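Local coordinates for putative transcriptional regulator TRANSCRIPTION REGULATOR protein (Rhizobium meliloti, PDB 5NLA), which probably acts as a DNA-binding transcriptional activator of the AraC type that binds c-di-GMP to regulate extracellular polysaccharide production, at residues His256-Ile259 with His260-Asn264. Residues are numbered along the deposited sequence; the frame is centred on the assembly and turned at random.
Sequences HRYI and HLNLN
Y258 and N262 meet one turn apart where helix 251-261 ends. The amide of N262 lies over one face of the Y258 ring: its CG stands 4.0 Å from Y258 CZ, displaced toward the rim, and the ring and amide planes are inclined by 57°. Y258 sends its CG anti to the backbone N (chi1 -175°), which swings the ring along the helix toward the C-terminal end and under the amide. The backbone ties the same pair, since N262 N donates to Y258 O at 2.9 Å. One residue earlier, L261 N donates to R257 O over 2.9 Å with an N-H...O angle of 165°, and before it H260 N donates to H256 O at 3.1 Å. I259, buried, adds an apolar contact in the next i to i+4 pair, its CG2 lying 4.3 Å from L263 CD2. Outside the turn, Y258 OH is hydrogen-bonded to T272 OG1 and H260 ND1 to E176 OE1. At N262 the backbone departs from helical geometry and the turn leads on to helix 270-275: this is the C-terminal turn of what is probably the first helix of the AraC-type DNA-binding domain, with I259 packed on I273 of helix 270-275 and Y297 of helix 294-306.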
ATOM      1  N   HIS A 256       8.204  -9.660  -7.054  1.00 69.90           N
ATOM      2  CA  HIS A 256       9.077  -8.536  -6.696  1.00 70.35           C
ATOM      3  C   HIS A 256      10.193  -8.933  -5.714  1.00 73.16           C
ATOM      4  O   HIS A 256      11.312  -8.395  -5.797  1.00 73.39           O
ATOM      5  CB  HIS A 256       8.277  -7.350  -6.137  1.00 66.54           C
ATOM      6  CG  HIS A 256       7.656  -6.480  -7.188  1.00 64.97           C
ATOM      7  ND1 HIS A 256       6.613  -5.626  -6.915  1.00 62.07           N
ATOM      8  CD2 HIS A 256       7.923  -6.330  -8.505  1.00 66.39           C
ATOM      9  CE1 HIS A 256       6.270  -4.978  -8.009  1.00 62.61           C
ATOM     10  NE2 HIS A 256       7.050  -5.387  -8.991  1.00 65.91           N
ATOM     11  N   ARG A 257       9.885  -9.872  -4.814  1.00 74.33           N
ATOM     12  CA  ARG A 257      10.863 -10.395  -3.862  1.00 78.34           C
ATOM     13  C   ARG A 257      11.877 -11.288  -4.554  1.00 82.34           C
ATOM     14  O   ARG A 257      13.087 -11.121  -4.366  1.00 84.71           O
ATOM     15  CB  ARG A 257      10.187 -11.193  -2.745  1.00 79.16           C
ATOM     16  CG  ARG A 257      11.148 -11.600  -1.630  1.00 82.90           C
ATOM     17  CD  ARG A 257      10.455 -12.350  -0.512  1.00 84.41           C
ATOM     18  NE  ARG A 257       9.774 -13.551  -0.988  1.00 87.16           N
ATOM     19  CZ  ARG A 257       8.948 -14.295  -0.254  1.00 91.90           C
ATOM     20  NH1 ARG A 257       8.695 -13.979   1.016  1.00 94.97           N
ATOM     21  NH2 ARG A 257       8.362 -15.366  -0.790  1.00 93.36           N
ATOM     22  N   TYR A 258      11.381 -12.249  -5.332  1.00 82.77           N
ATOM     23  CA  TYR A 258      12.255 -13.143  -6.083  1.00 84.07           C
ATOM     24  C   TYR A 258      13.275 -12.314  -6.852  1.00 83.44           C
ATOM     25  O   TYR A 258      14.468 -12.502  -6.689  1.00 86.62           O
ATOM     26  CB  TYR A 258      11.460 -14.038  -7.031  1.00 85.89           C
ATOM     27  CG  TYR A 258      12.341 -15.045  -7.709  1.00 92.61           C
ATOM     28  CD1 TYR A 258      12.654 -16.250  -7.087  1.00 95.66           C
ATOM     29  CD2 TYR A 258      12.900 -14.780  -8.958  1.00 95.51           C
ATOM     30  CE1 TYR A 258      13.490 -17.168  -7.697  1.00100.15           C
ATOM     31  CE2 TYR A 258      13.740 -15.687  -9.576  1.00 99.92           C
ATOM     32  CZ  TYR A 258      14.038 -16.885  -8.953  1.00103.10           C
ATOM     33  OH  TYR A 258      14.887 -17.781  -9.595  1.00106.81           O
ATOM     34  N   ILE A 259      12.787 -11.373  -7.651  1.00 81.85           N
ATOM     35  CA  ILE A 259      13.642 -10.457  -8.405  1.00 84.02           C
ATOM     36  C   ILE A 259      14.645  -9.739  -7.518  1.00 84.81           C
ATOM     37  O   ILE A 259      15.817  -9.672  -7.869  1.00 91.08           O
ATOM     38  CB  ILE A 259      12.814  -9.435  -9.227  1.00 82.95           C
ATOM     39  CG1 ILE A 259      12.224 -10.131 -10.458  1.00 83.25           C
ATOM     40  CG2 ILE A 259      13.653  -8.229  -9.669  1.00 84.52           C
ATOM     41  CD1 ILE A 259      11.135  -9.341 -11.152  1.00 82.07           C
ATOM     42  N   HIS A 260      14.197  -9.207  -6.388  1.00 83.19           N
ATOM     43  CA  HIS A 260      15.094  -8.489  -5.462  1.00 83.36           C
ATOM     44  C   HIS A 260      16.231  -9.382  -4.980  1.00 86.83           C
ATOM     45  O   HIS A 260      17.389  -8.953  -4.965  1.00 89.30           O
ATOM     46  CB  HIS A 260      14.318  -7.926  -4.258  1.00 79.96           C
ATOM     47  CG  HIS A 260      15.183  -7.234  -3.244  1.00 79.51           C
ATOM     48  ND1 HIS A 260      15.417  -5.877  -3.269  1.00 77.95           N
ATOM     49  CD2 HIS A 260      15.870  -7.716  -2.179  1.00 79.22           C
ATOM     50  CE1 HIS A 260      16.213  -5.554  -2.265  1.00 78.92           C
ATOM     51  NE2 HIS A 260      16.502  -6.651  -1.589  1.00 79.24           N
ATOM     52  N   LEU A 261      15.899 -10.616  -4.596  1.00 87.93           N
ATOM     53  CA  LEU A 261      16.899 -11.567  -4.101  1.00 93.51           C
ATOM     54  C   LEU A 261      17.879 -12.056  -5.178  1.00 98.17           C
ATOM     55  O   LEU A 261      19.074 -12.209  -4.913  1.00100.55           O
ATOM     56  CB  LEU A 261      16.220 -12.773  -3.441  1.00 93.63           C
ATOM     57  CG  LEU A 261      15.398 -12.491  -2.184  1.00 92.93           C
ATOM     58  CD1 LEU A 261      14.788 -13.783  -1.665  1.00 94.49           C
ATOM     59  CD2 LEU A 261      16.231 -11.824  -1.100  1.00 93.99           C
ATOM     60  N   ASN A 262      17.374 -12.284  -6.387  1.00 98.83           N
ATOM     61  CA  ASN A 262      18.153 -12.891  -7.457  1.00103.11           C
ATOM     62  C   ASN A 262      18.455 -11.902  -8.588  1.00105.21           C
ATOM     63  O   ASN A 262      18.549 -12.292  -9.759  1.00106.55           O
ATOM     64  CB  ASN A 262      17.390 -14.106  -7.976  1.00103.57           C
ATOM     65  CG  ASN A 262      16.860 -14.974  -6.849  1.00102.67           C
ATOM     66  OD1 ASN A 262      17.627 -15.479  -6.026  1.00104.02           O
ATOM     67  ND2 ASN A 262      15.542 -15.127  -6.792  1.00 98.16           N
ATOM     68  N   LEU A 263      18.647 -10.634  -8.224  1.00105.28           N
ATOM     69  CA  LEU A 263      18.858  -9.564  -9.197  1.00108.07           C
ATOM     70  C   LEU A 263      20.216  -9.727  -9.888  1.00115.58           C
ATOM     71  O   LEU A 263      20.325  -9.578 -11.110  1.00118.39           O
ATOM     72  CB  LEU A 263      18.764  -8.200  -8.497  1.00105.96           C
ATOM     73  CG  LEU A 263      18.685  -6.895  -9.304  1.00106.76           C
ATOM     74  CD1 LEU A 263      20.045  -6.485  -9.852  1.00112.14           C
ATOM     75  CD2 LEU A 263      17.651  -6.971 -10.423  1.00105.73           C
ATOM     76  N   ASN A 264      21.235 -10.049  -9.092  1.00120.21           N
ATOM     77  CA  ASN A 264      22.608 -10.208  -9.572  1.00124.00           C
ATOM     78  C   ASN A 264      22.873 -11.562 -10.229  1.00129.30           C
ATOM     79  O   ASN A 264      23.917 -11.746 -10.859  1.00135.60           O
ATOM     80  CB  ASN A 264      23.573  -9.982  -8.418  1.00124.98           C
ATOM     81  CG  ASN A 264      23.439  -8.597  -7.834  1.00124.47           C
ATOM     82  OD1 ASN A 264      22.697  -8.382  -6.870  1.00119.66           O
ATOM     83  ND2 ASN A 264      24.114  -7.635  -8.449  1.00128.40           N
TER